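PDB 1JK0: ribonucleoside-diphosphate reductase small chain 2 from Saccharomyces cerevisiae, which takes part in making deoxyribonucleotides from ribonucleotides for DNA synthesis and is required for folding of the RNR2 small chain and its assembly with the large subunits. Local coordinates for residues E22-L28 with S173-E177; I101-Q107 with R178-F182; F116-Q120 with A222-F226; S227-F231 with L285-F289. All coordinates share one frame; numbering follows the deposited sequence.

Contact 1: residues E22-L28 with S173-E177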
loop_
_atom_site.group_PDB
_atom_site.type_symbol
_atom_site.label_atom_id
_atom_site.label_comp_id
_atom_site.label_asym_id
_atom_site.label_seq_id
_atom_site.Cartn_x
_atom_site.Cartn_y
_atom_site.Cartn_z
ATOM N N GLU B 22 -7.980 -27.201 -4.281
ATOM C CA GLU B 22 -7.574 -25.871 -3.857
ATOM C C GLU B 22 -8.697 -25.098 -3.170
ATOM O O GLU B 22 -8.486 -23.986 -2.703
ATOM C CB GLU B 22 -7.054 -25.059 -5.042
ATOM C CG GLU B 22 -5.809 -25.620 -5.674
ATOM C CD GLU B 22 -5.122 -24.618 -6.578
ATOM O OE1 GLU B 22 -5.813 -23.935 -7.366
ATOM O OE2 GLU B 22 -3.882 -24.519 -6.505
ATOM N N LYS B 23 -9.888 -25.677 -3.097
ATOM C CA LYS B 23 -11.001 -24.986 -2.459
ATOM C C LYS B 23 -11.001 -25.200 -0.950
ATOM O O LYS B 23 -11.504 -24.367 -0.200
ATOM C CB LYS B 23 -12.324 -25.463 -3.053
ATOM C CG LYS B 23 -13.372 -24.375 -3.179
ATOM C CD LYS B 23 -14.416 -24.777 -4.220
ATOM C CE LYS B 23 -15.479 -23.704 -4.421
ATOM N NZ LYS B 23 -16.425 -24.076 -5.512
ATOM N N ASP B 24 -10.439 -26.317 -0.507
ATOM C CA ASP B 24 -10.382 -26.605 0.920
ATOM C C ASP B 24 -9.217 -25.861 1.544
ATOM O O ASP B 24 -9.086 -25.845 2.767
ATOM C CB ASP B 24 -10.200 -28.107 1.194
ATOM C CG ASP B 24 -11.131 -28.970 0.372
ATOM O OD1 ASP B 24 -12.265 -28.516 0.098
ATOM O OD2 ASP B 24 -10.735 -30.105 0.014
ATOM N N GLU B 25 -8.358 -25.261 0.720
ATOM C CA GLU B 25 -7.212 -24.524 1.251
ATOM C C GLU B 25 -7.695 -23.255 1.962
ATOM O O GLU B 25 -8.141 -22.295 1.332
ATOM C CB GLU B 25 -6.231 -24.147 0.135
ATOM C CG GLU B 25 -5.605 -25.317 -0.634
ATOM C CD GLU B 25 -4.767 -26.271 0.227
ATOM O OE1 GLU B 25 -4.197 -25.845 1.255
ATOM O OE2 GLU B 25 -4.665 -27.459 -0.147
ATOM N N ILE B 26 -7.606 -23.279 3.288
ATOM C CA ILE B 26 -8.016 -22.169 4.139
ATOM C C ILE B 26 -7.206 -20.927 3.788
ATOM O O ILE B 26 -7.647 -19.799 3.983
ATOM C CB ILE B 26 -7.774 -22.516 5.626
ATOM C CG1 ILE B 26 -6.272 -22.605 5.899
ATOM C CG2 ILE B 26 -8.405 -23.854 5.961
ATOM C CD1 ILE B 26 -5.920 -22.883 7.338
ATOM N N LEU B 27 -6.010 -21.166 3.265
ATOM C CA LEU B 27 -5.079 -20.122 2.867
ATOM C C LEU B 27 -5.660 -19.311 1.718
ATOM O O LEU B 27 -5.672 -18.088 1.753
ATOM C CB LEU B 27 -3.765 -20.777 2.437
ATOM C CG LEU B 27 -2.441 -20.116 2.808
ATOM C CD1 LEU B 27 -2.372 -19.908 4.300
ATOM C CD2 LEU B 27 -1.300 -20.986 2.340
ATOM N N LEU B 28 -6.144 -20.013 0.701
ATOM C CA LEU B 28 -6.731 -19.385 -0.480
ATOM C C LEU B 28 -8.186 -19.080 -0.234
ATOM O O LEU B 28 -8.819 -18.351 -0.993
ATOM C CB LEU B 28 -6.632 -20.326 -1.670
ATOM C CG LEU B 28 -5.209 -20.752 -2.000
ATOM C CD1 LEU B 28 -5.255 -21.963 -2.921
ATOM C CD2 LEU B 28 -4.460 -19.577 -2.629
ATOM N N SER B 173 -2.412 -23.793 -14.395
ATOM C CA SER B 173 -1.450 -23.865 -13.295
ATOM C C SER B 173 -2.154 -23.911 -11.937
ATOM O O SER B 173 -3.287 -23.451 -11.802
ATOM C CB SER B 173 -0.520 -22.651 -13.330
ATOM O OG SER B 173 -1.252 -21.447 -13.169
ATOM N N LEU B 174 -1.476 -24.466 -10.938
ATOM C CA LEU B 174 -2.022 -24.557 -9.587
ATOM C C LEU B 174 -1.250 -23.646 -8.635
ATOM O O LEU B 174 -0.061 -23.390 -8.839
ATOM C CB LEU B 174 -1.944 -25.991 -9.084
ATOM C CG LEU B 174 -2.874 -27.006 -9.745
ATOM C CD1 LEU B 174 -2.544 -28.406 -9.231
ATOM C CD2 LEU B 174 -4.317 -26.651 -9.444
ATOM N N TYR B 175 -1.927 -23.176 -7.591
ATOM C CA TYR B 175 -1.331 -22.275 -6.606
ATOM C C TYR B 175 -0.012 -22.779 -6.036
ATOM O O TYR B 175 0.983 -22.045 -5.993
ATOM C CB TYR B 175 -2.313 -22.025 -5.464
ATOM C CG TYR B 175 -1.782 -21.084 -4.410
ATOM C CD1 TYR B 175 -1.436 -19.777 -4.733
ATOM C CD2 TYR B 175 -1.604 -21.506 -3.093
ATOM C CE1 TYR B 175 -0.925 -18.913 -3.777
ATOM C CE2 TYR B 175 -1.096 -20.648 -2.128
ATOM C CZ TYR B 175 -0.759 -19.352 -2.479
ATOM O OH TYR B 175 -0.259 -18.492 -1.534
ATOM N N ALA B 176 -0.005 -24.030 -5.591
ATOM C CA ALA B 176 1.204 -24.604 -5.032
ATOM C C ALA B 176 2.319 -24.502 -6.057
ATOM O O ALA B 176 3.446 -24.160 -5.716
ATOM C CB ALA B 176 0.972 -26.047 -4.652
ATOM N N GLU B 177 1.997 -24.796 -7.315
ATOM C CA GLU B 177 2.980 -24.721 -8.383
ATOM C C GLU B 177 3.516 -23.303 -8.534
ATOM O O GLU B 177 4.729 -23.074 -8.412
ATOM C CB GLU B 177 2.370 -25.197 -9.699
ATOM C CG GLU B 177 2.261 -26.712 -9.793
ATOM C CD GLU B 177 1.521 -27.180 -11.032
ATOM O OE1 GLU B 177 1.373 -28.411 -11.188
ATOM O OE2 GLU B 177 1.086 -26.324 -11.837
HETATM O O HOH W 1 -2.166 -25.544 -4.909
#
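E22 reaches from the loop after helix 13-21 to the N-terminal end of helix 175-188, where L174 holds the N-cap position and Y175 begins the first turn. The polar part of the contact rests on one carboxylate oxygen. Y175 N donates to E22 OE2 over 2.6 Å, meeting its syn lone pair, though the bond is bent (141° at the hydrogen). A water donates to E22 OE2 at 2.6 Å and accepts from A176 N at 2.7 Å, so that one oxygen serves two successive amides of the first turn, one directly and one through water. The positive end of the helix dipole would probably steady the negative charge here. Beyond CG the chain of E22 is extended, which carries the carboxylate out to the helix. Within 173-177, L174 N also donates to E177 OE2, which it meets from above the carboxylate plane.

The apolar part is a leucine laid on a tyrosine. With CG anti to the backbone N (chi1 -179°), the Y175 ring swings out from the helix and presents a face to L28. L27 CD2 stands at the ring edge, while L174 CD2 packs beside E22 CD at 3.6 Å. L230 of helix 207-232 also packs against Y175. In the CH-pi contact, L28 CD2 sits 3.4 Å from the centroid of the Y175 ring, only 7° off its normal.

Contact 2: residues I101-Q107 with R178-F182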
loop_
_atom_site.group_PDB
_atom_site.type_symbol
_atom_site.label_atom_id
_atom_site.label_comp_id
_atom_site.label_asym_id
_atom_site.label_seq_id
_atom_site.Cartn_x
_atom_site.Cartn_y
_atom_site.Cartn_z
ATOM N N ILE B 101 3.785 -9.910 -7.891
ATOM C CA ILE B 101 3.695 -9.990 -6.435
ATOM C C ILE B 101 2.273 -9.612 -6.029
ATOM O O ILE B 101 1.760 -10.072 -5.019
ATOM C CB ILE B 101 4.695 -9.017 -5.763
ATOM C CG1 ILE B 101 6.128 -9.449 -6.083
ATOM C CG2 ILE B 101 4.493 -9.000 -4.261
ATOM C CD1 ILE B 101 7.203 -8.594 -5.438
ATOM N N GLU B 102 1.646 -8.764 -6.835
ATOM C CA GLU B 102 0.272 -8.326 -6.605
ATOM C C GLU B 102 -0.724 -9.486 -6.769
ATOM O O GLU B 102 -1.700 -9.596 -6.025
ATOM C CB GLU B 102 -0.106 -7.224 -7.594
ATOM C CG GLU B 102 0.357 -5.820 -7.259
ATOM C CD GLU B 102 1.835 -5.620 -7.466
ATOM O OE1 GLU B 102 2.420 -6.313 -8.330
ATOM O OE2 GLU B 102 2.409 -4.749 -6.778
ATOM N N ASN B 103 -0.482 -10.341 -7.756
ATOM C CA ASN B 103 -1.371 -11.465 -8.000
ATOM C C ASN B 103 -1.307 -12.459 -6.874
ATOM O O ASN B 103 -2.335 -12.962 -6.438
ATOM C CB ASN B 103 -1.032 -12.172 -9.313
ATOM C CG ASN B 103 -1.371 -11.339 -10.520
ATOM O OD1 ASN B 103 -2.349 -10.581 -10.511
ATOM N ND2 ASN B 103 -0.573 -11.479 -11.581
ATOM N N PHE B 104 -0.099 -12.763 -6.420
ATOM C CA PHE B 104 0.050 -13.696 -5.321
ATOM C C PHE B 104 -0.643 -13.132 -4.088
ATOM O O PHE B 104 -1.350 -13.844 -3.366
ATOM C CB PHE B 104 1.522 -13.953 -5.016
ATOM C CG PHE B 104 2.177 -14.917 -5.969
ATOM C CD1 PHE B 104 2.550 -14.512 -7.252
ATOM C CD2 PHE B 104 2.396 -16.234 -5.592
ATOM C CE1 PHE B 104 3.134 -15.414 -8.147
ATOM C CE2 PHE B 104 2.974 -17.136 -6.470
ATOM C CZ PHE B 104 3.346 -16.728 -7.755
ATOM N N SER B 105 -0.459 -11.837 -3.868
ATOM C CA SER B 105 -1.053 -11.156 -2.724
ATOM C C SER B 105 -2.578 -11.165 -2.787
ATOM O O SER B 105 -3.252 -11.177 -1.759
ATOM C CB SER B 105 -0.533 -9.713 -2.664
ATOM O OG SER B 105 -1.013 -9.040 -1.520
ATOM N N ALA B 106 -3.112 -11.153 -4.004
ATOM C CA ALA B 106 -4.547 -11.144 -4.213
ATOM C C ALA B 106 -5.155 -12.518 -3.932
ATOM O O ALA B 106 -6.343 -12.641 -3.624
ATOM C CB ALA B 106 -4.855 -10.717 -5.634
ATOM N N GLN B 107 -4.334 -13.554 -4.019
ATOM C CA GLN B 107 -4.811 -14.900 -3.783
ATOM C C GLN B 107 -4.753 -15.298 -2.315
ATOM O O GLN B 107 -5.550 -16.110 -1.850
ATOM C CB GLN B 107 -3.990 -15.864 -4.616
ATOM C CG GLN B 107 -3.925 -15.473 -6.067
ATOM C CD GLN B 107 -3.391 -16.577 -6.927
ATOM O OE1 GLN B 107 -4.004 -17.634 -7.027
ATOM N NE2 GLN B 107 -2.239 -16.347 -7.553
ATOM N N ARG B 178 2.615 -22.356 -8.786
ATOM C CA ARG B 178 3.001 -20.956 -8.942
ATOM C C ARG B 178 3.881 -20.520 -7.778
ATOM O O ARG B 178 4.760 -19.678 -7.936
ATOM C CB ARG B 178 1.767 -20.056 -8.989
ATOM C CG ARG B 178 0.741 -20.436 -10.036
ATOM C CD ARG B 178 -0.191 -19.271 -10.331
ATOM N NE ARG B 178 -1.326 -19.159 -9.416
ATOM C CZ ARG B 178 -2.396 -19.941 -9.466
ATOM N NH1 ARG B 178 -2.471 -20.895 -10.379
ATOM N NH2 ARG B 178 -3.402 -19.754 -8.622
ATOM N N LEU B 179 3.641 -21.085 -6.602
ATOM C CA LEU B 179 4.445 -20.736 -5.443
ATOM C C LEU B 179 5.883 -21.196 -5.657
ATOM O O LEU B 179 6.813 -20.402 -5.558
ATOM C CB LEU B 179 3.854 -21.378 -4.185
ATOM C CG LEU B 179 3.415 -20.467 -3.036
ATOM C CD1 LEU B 179 2.912 -19.122 -3.531
ATOM C CD2 LEU B 179 2.338 -21.185 -2.267
ATOM N N VAL B 180 6.067 -22.474 -5.976
ATOM C CA VAL B 180 7.411 -23.008 -6.200
ATOM C C VAL B 180 8.151 -22.208 -7.287
ATOM O O VAL B 180 9.330 -21.881 -7.140
ATOM C CB VAL B 180 7.356 -24.505 -6.591
ATOM C CG1 VAL B 180 8.764 -25.046 -6.761
ATOM C CG2 VAL B 180 6.622 -25.298 -5.516
ATOM N N ALA B 181 7.456 -21.882 -8.371
ATOM C CA ALA B 181 8.061 -21.100 -9.447
ATOM C C ALA B 181 8.483 -19.738 -8.915
ATOM O O ALA B 181 9.605 -19.281 -9.148
ATOM C CB ALA B 181 7.070 -20.916 -10.584
ATOM N N PHE B 182 7.568 -19.091 -8.201
ATOM C CA PHE B 182 7.828 -17.777 -7.636
ATOM C C PHE B 182 9.131 -17.779 -6.829
ATOM O O PHE B 182 9.944 -16.865 -6.957
ATOM C CB PHE B 182 6.652 -17.345 -6.749
ATOM C CG PHE B 182 6.671 -15.889 -6.390
ATOM C CD1 PHE B 182 6.263 -15.467 -5.129
ATOM C CD2 PHE B 182 7.089 -14.930 -7.318
ATOM C CE1 PHE B 182 6.274 -14.108 -4.794
ATOM C CE2 PHE B 182 7.102 -13.571 -6.993
ATOM C CZ PHE B 182 6.694 -13.159 -5.729
#
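Q107 OE1 accepts a hydrogen bond from R178 NH2 at 2.7 Å, with 154° at the hydrogen. The donor lies in the carbonyl plane, on a lone pair of OE1, and OE1 in turn lies near the guanidinium plane; the amide and guanidinium groups are turned only 18° from one another. A bend at chi3 of R178 swings the guanidinium group across the end of the glutamine. R178 NH1 is held separately by S173 OG.

The apolar centre is a face-to-face stack of F104 on F182, with ring centroids 4.2 Å apart. The two side chains enter from opposite helices and overlap head to tail, bringing F104 CZ to 3.5 Å from F182 CB. At the edge of the F104 ring lie L179 CD1 and the backbone R178 O, and at the edge of F182 lies I101 CG1. The segment axes of the two helices run roughly antiparallel, 143° between their directions and 12.0 Å apart at closest approach, a gap that F104 and F182 span.

Around this pair, helix 111-138 packs on I101 through Q120 and I121, helix 207-232 meets L179 and F182 through L230 and S227, and helix 240-258 lies against V180 and A181.

Contact 3: residues F116-Q120 with A222-F226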
loop_
_atom_site.group_PDB
_atom_site.type_symbol
_atom_site.label_atom_id
_atom_site.label_comp_id
_atom_site.label_asym_id
_atom_site.label_seq_id
_atom_site.Cartn_x
_atom_site.Cartn_y
_atom_site.Cartn_z
ATOM N N PHE B 116 2.687 -8.703 4.500
ATOM C CA PHE B 116 4.032 -9.104 4.117
ATOM C C PHE B 116 4.295 -8.701 2.665
ATOM O O PHE B 116 5.354 -8.160 2.346
ATOM C CB PHE B 116 4.232 -10.619 4.295
ATOM C CG PHE B 116 5.616 -11.093 3.925
ATOM C CD1 PHE B 116 6.031 -11.118 2.599
ATOM C CD2 PHE B 116 6.530 -11.431 4.912
ATOM C CE1 PHE B 116 7.338 -11.465 2.265
ATOM C CE2 PHE B 116 7.836 -11.775 4.591
ATOM C CZ PHE B 116 8.242 -11.790 3.263
ATOM N N TYR B 117 3.317 -8.961 1.799
ATOM C CA TYR B 117 3.434 -8.640 0.381
ATOM C C TYR B 117 3.530 -7.150 0.102
ATOM O O TYR B 117 4.343 -6.721 -0.724
ATOM C CB TYR B 117 2.257 -9.246 -0.401
ATOM C CG TYR B 117 2.482 -10.704 -0.738
ATOM C CD1 TYR B 117 3.750 -11.147 -1.138
ATOM C CD2 TYR B 117 1.447 -11.633 -0.668
ATOM C CE1 TYR B 117 3.982 -12.464 -1.454
ATOM C CE2 TYR B 117 1.674 -12.971 -0.993
ATOM C CZ TYR B 117 2.944 -13.381 -1.387
ATOM O OH TYR B 117 3.198 -14.694 -1.749
ATOM N N GLY B 118 2.700 -6.365 0.782
ATOM C CA GLY B 118 2.736 -4.930 0.595
ATOM C C GLY B 118 4.109 -4.388 0.962
ATOM O O GLY B 118 4.572 -3.380 0.403
ATOM N N PHE B 119 4.767 -5.066 1.899
ATOM C CA PHE B 119 6.079 -4.643 2.355
ATOM C C PHE B 119 7.120 -5.012 1.329
ATOM O O PHE B 119 8.035 -4.235 1.034
ATOM C CB PHE B 119 6.436 -5.321 3.664
ATOM C CG PHE B 119 7.464 -4.590 4.451
ATOM C CD1 PHE B 119 7.110 -3.475 5.187
ATOM C CD2 PHE B 119 8.783 -4.991 4.437
ATOM C CE1 PHE B 119 8.062 -2.763 5.910
ATOM C CE2 PHE B 119 9.748 -4.281 5.163
ATOM C CZ PHE B 119 9.381 -3.163 5.896
ATOM N N GLN B 120 6.987 -6.215 0.796
ATOM C CA GLN B 120 7.919 -6.689 -0.203
ATOM C C GLN B 120 7.934 -5.779 -1.426
ATOM O O GLN B 120 8.997 -5.306 -1.803
ATOM C CB GLN B 120 7.584 -8.122 -0.598
ATOM C CG GLN B 120 8.467 -8.675 -1.662
ATOM C CD GLN B 120 8.091 -10.075 -2.020
ATOM O OE1 GLN B 120 8.506 -10.591 -3.051
ATOM N NE2 GLN B 120 7.302 -10.714 -1.165
ATOM N N ALA B 222 14.487 -13.895 2.402
ATOM C CA ALA B 222 13.241 -13.906 3.167
ATOM C C ALA B 222 12.051 -13.975 2.226
ATOM O O ALA B 222 11.150 -14.781 2.431
ATOM C CB ALA B 222 13.131 -12.671 4.029
ATOM N N TYR B 223 12.032 -13.138 1.193
ATOM C CA TYR B 223 10.909 -13.173 0.260
ATOM C C TYR B 223 10.777 -14.570 -0.366
ATOM O O TYR B 223 9.668 -14.985 -0.714
ATOM C CB TYR B 223 11.057 -12.113 -0.849
ATOM C CG TYR B 223 11.222 -10.683 -0.373
ATOM C CD1 TYR B 223 11.911 -9.758 -1.153
ATOM C CD2 TYR B 223 10.728 -10.259 0.858
ATOM C CE1 TYR B 223 12.113 -8.458 -0.723
ATOM C CE2 TYR B 223 10.921 -8.955 1.294
ATOM C CZ TYR B 223 11.619 -8.065 0.500
ATOM O OH TYR B 223 11.869 -6.783 0.924
ATOM N N THR B 224 11.887 -15.297 -0.517
ATOM C CA THR B 224 11.810 -16.640 -1.101
ATOM C C THR B 224 11.242 -17.585 -0.050
ATOM O O THR B 224 10.343 -18.377 -0.334
ATOM C CB THR B 224 13.197 -17.167 -1.582
ATOM O OG1 THR B 224 13.743 -16.284 -2.571
ATOM C CG2 THR B 224 13.044 -18.549 -2.225
ATOM N N ASP B 225 11.765 -17.486 1.168
ATOM C CA ASP B 225 11.284 -18.305 2.276
ATOM C C ASP B 225 9.790 -18.158 2.450
ATOM O O ASP B 225 9.089 -19.135 2.659
ATOM C CB ASP B 225 11.927 -17.894 3.594
ATOM C CG ASP B 225 13.051 -18.802 4.000
ATOM O OD1 ASP B 225 12.968 -20.012 3.680
ATOM O OD2 ASP B 225 14.002 -18.313 4.654
ATOM N N PHE B 226 9.304 -16.925 2.386
ATOM C CA PHE B 226 7.886 -16.690 2.579
ATOM C C PHE B 226 7.068 -17.610 1.694
ATOM O O PHE B 226 6.008 -18.084 2.106
ATOM C CB PHE B 226 7.507 -15.230 2.303
ATOM C CG PHE B 226 6.100 -14.901 2.695
ATOM C CD1 PHE B 226 5.698 -14.992 4.025
ATOM C CD2 PHE B 226 5.156 -14.568 1.736
ATOM C CE1 PHE B 226 4.377 -14.765 4.395
ATOM C CE2 PHE B 226 3.830 -14.339 2.090
ATOM C CZ PHE B 226 3.443 -14.440 3.430
#
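An aromatic cluster of F116, Y117 and F226 joins helix 111-138 to helix 207-232. F116 and F226 lie flat on each other, their ring centroids 3.9 Å apart and their planes within 5°. The side chains run in opposite directions, so each ring also comes over the CB of its partner: F226 CB lies 3.6 Å from F116 CZ, and F116 CB makes the reciprocal CH-pi contact over the F226 ring. Both have CG anti to the backbone N, which sends each ring across the gap to the other helix. Y117 takes F226 differently, in a T-shaped pair with planes at 89°: the edge of F226, led by CE2, points at the face of Y117, with F226 CE2 3.7 Å from Y117 CZ.

Both helices belong to the ferritin-like helical bundle of the ribonucleotide reductase small chain, and here their segments run roughly antiparallel, 150° between directions. The side chain of Y223 is about 10 Å from that of Y131, the predicted active-site residue.

One turn along, Q120 lies extended over Y223. Q120 CG sits 3.5 Å from the centroid of the Y223 ring, and the Q120 amide is stacked nearly parallel to that ring, while F116 CZ meets the ring edge. With an alanine in place of F116, F226 would probably lose its stacking partner and a gap would open beside the edge of Y223. Helix 43-54 packs against F116 through Y49 and V52, and F119 touches an apolar side chain of the other protein chain.

Contact 4: residues S227-F231 with L285-F289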
loop_
_atom_site.group_PDB
_atom_site.type_symbol
_atom_site.label_atom_id
_atom_site.label_comp_id
_atom_site.label_asym_id
_atom_site.label_seq_id
_atom_site.Cartn_x
_atom_site.Cartn_y
_atom_site.Cartn_z
ATOM N N SER B 227 7.548 -17.878 0.485
ATOM C CA SER B 227 6.796 -18.760 -0.396
ATOM C C SER B 227 6.963 -20.210 0.046
ATOM O O SER B 227 6.092 -21.042 -0.189
ATOM C CB SER B 227 7.224 -18.558 -1.848
ATOM O OG SER B 227 6.897 -17.238 -2.276
ATOM N N CYS B 228 8.076 -20.516 0.706
ATOM C CA CYS B 228 8.287 -21.867 1.208
ATOM C C CYS B 228 7.408 -22.040 2.436
ATOM O O CYS B 228 6.975 -23.140 2.756
ATOM C CB CYS B 228 9.750 -22.089 1.570
ATOM S SG CYS B 228 10.799 -22.339 0.130
ATOM N N LEU B 229 7.149 -20.932 3.120
ATOM C CA LEU B 229 6.301 -20.940 4.298
ATOM C C LEU B 229 4.841 -21.113 3.892
ATOM O O LEU B 229 4.098 -21.844 4.542
ATOM C CB LEU B 229 6.457 -19.640 5.076
ATOM C CG LEU B 229 5.392 -19.439 6.151
ATOM C CD1 LEU B 229 5.414 -20.606 7.106
ATOM C CD2 LEU B 229 5.644 -18.136 6.875
ATOM N N LEU B 230 4.416 -20.429 2.835
ATOM C CA LEU B 230 3.036 -20.571 2.389
ATOM C C LEU B 230 2.866 -22.003 1.917
ATOM O O LEU B 230 2.033 -22.751 2.437
ATOM C CB LEU B 230 2.725 -19.599 1.251
ATOM C CG LEU B 230 2.739 -18.134 1.688
ATOM C CD1 LEU B 230 2.403 -17.250 0.512
ATOM C CD2 LEU B 230 1.741 -17.928 2.821
ATOM N N PHE B 231 3.681 -22.383 0.940
ATOM C CA PHE B 231 3.639 -23.732 0.404
ATOM C C PHE B 231 3.487 -24.735 1.552
ATOM O O PHE B 231 2.560 -25.547 1.568
ATOM C CB PHE B 231 4.925 -24.034 -0.363
ATOM C CG PHE B 231 4.901 -25.353 -1.080
ATOM C CD1 PHE B 231 4.258 -25.480 -2.309
ATOM C CD2 PHE B 231 5.493 -26.474 -0.512
ATOM C CE1 PHE B 231 4.207 -26.703 -2.960
ATOM C CE2 PHE B 231 5.449 -27.703 -1.150
ATOM C CZ PHE B 231 4.805 -27.821 -2.377
ATOM N N LEU B 285 16.743 -24.932 -1.836
ATOM C CA LEU B 285 15.364 -24.565 -2.111
ATOM C C LEU B 285 14.564 -25.835 -2.383
ATOM O O LEU B 285 13.403 -25.943 -1.984
ATOM C CB LEU B 285 15.284 -23.637 -3.326
ATOM C CG LEU B 285 13.878 -23.145 -3.659
ATOM C CD1 LEU B 285 13.383 -22.264 -2.532
ATOM C CD2 LEU B 285 13.891 -22.377 -4.959
ATOM N N LEU B 286 15.187 -26.795 -3.062
ATOM C CA LEU B 286 14.513 -28.052 -3.367
ATOM C C LEU B 286 14.089 -28.690 -2.053
ATOM O O LEU B 286 12.981 -29.212 -1.926
ATOM C CB LEU B 286 15.444 -29.002 -4.129
ATOM C CG LEU B 286 15.022 -29.389 -5.555
ATOM C CD1 LEU B 286 13.522 -29.644 -5.601
ATOM C CD2 LEU B 286 15.379 -28.286 -6.522
ATOM N N GLN B 287 14.986 -28.637 -1.076
ATOM C CA GLN B 287 14.715 -29.195 0.235
ATOM C C GLN B 287 13.652 -28.336 0.881
ATOM O O GLN B 287 12.814 -28.820 1.641
ATOM C CB GLN B 287 15.983 -29.169 1.079
ATOM C CG GLN B 287 15.840 -29.813 2.438
ATOM C CD GLN B 287 17.141 -29.773 3.220
ATOM O OE1 GLN B 287 18.202 -30.154 2.705
ATOM N NE2 GLN B 287 17.068 -29.321 4.472
ATOM N N GLY B 288 13.700 -27.048 0.558
ATOM C CA GLY B 288 12.749 -26.097 1.097
ATOM C C GLY B 288 11.314 -26.502 0.852
ATOM O O GLY B 288 10.455 -26.264 1.694
ATOM N N PHE B 289 11.037 -27.110 -0.295
ATOM C CA PHE B 289 9.675 -27.531 -0.587
ATOM C C PHE B 289 9.429 -29.012 -0.251
ATOM O O PHE B 289 8.340 -29.540 -0.479
ATOM C CB PHE B 289 9.336 -27.245 -2.059
ATOM C CG PHE B 289 9.300 -25.778 -2.400
ATOM C CD1 PHE B 289 10.466 -25.086 -2.701
ATOM C CD2 PHE B 289 8.101 -25.078 -2.371
ATOM C CE1 PHE B 289 10.437 -23.722 -2.965
ATOM C CE2 PHE B 289 8.068 -23.716 -2.633
ATOM C CZ PHE B 289 9.242 -23.039 -2.930
#
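The F289 ring carries C228 SG over one face and turns its edge to F231, with L285 CG also at its edge. The sulfur, C228 SG, stands 3.8 Å from the F289 centroid, 29° off the normal, displaced toward CE1 and CZ in a cysteine sulfur-aromatic contact. The F231 ring receives that edge on one face: F289 CD2 lies over it, offset toward the rim and 3.5 Å from F231 CG. The pair is thus edge-to-face, with planes at 73° and centroids 5.0 Å apart. F289 O also lies near F231 CE2 (3.5 Å).

The contact ties helix 207-232, one of the long helices of this ferritin-like fold, to the C-terminal end of helix 277-288, which F289 directly follows. F289 has CG beside its backbone N (chi1 -66°), a turn that lays one face under C228 SG and points the CD2 edge at F231. Replacement of F231 by alanine would probably deprive the F289 edge of the face it rests on, leaving that ring freer to turn.

The sulfur has a second apolar neighbour in L285, where L285 CD1 reaches C228 SG at 3.7 Å from one turn back along its helix. V180 and A183 of helix 175-188 pack against F289 as well, and I243 of helix 240-258 lies on F231.

In the fold
Contacts 1 and 2 occupy successive turns of helix 175-188, their centres 11 Å apart, and are joined by a probable hydrogen bond of S173 OG with R178 NH1 (3.1 Å). Contacts 3 and 4 follow each other on helix 207-232, with centres 13 Å apart. The two pairs interlock: F182 CD1 of contact 2 packs on S227 OG of contact 4 at 3.4 Å, and Y175 OH of contact 1 meets L230 CD1 of contact 4 at 3.6 Å. Contact 1 lies outermost, its centre about 21 Å from the centre of the chain. Contact 3 is the innermost, its centre about 9 Å from that point, and approaches Y131, the predicted active-site residue; the other three lie away from it.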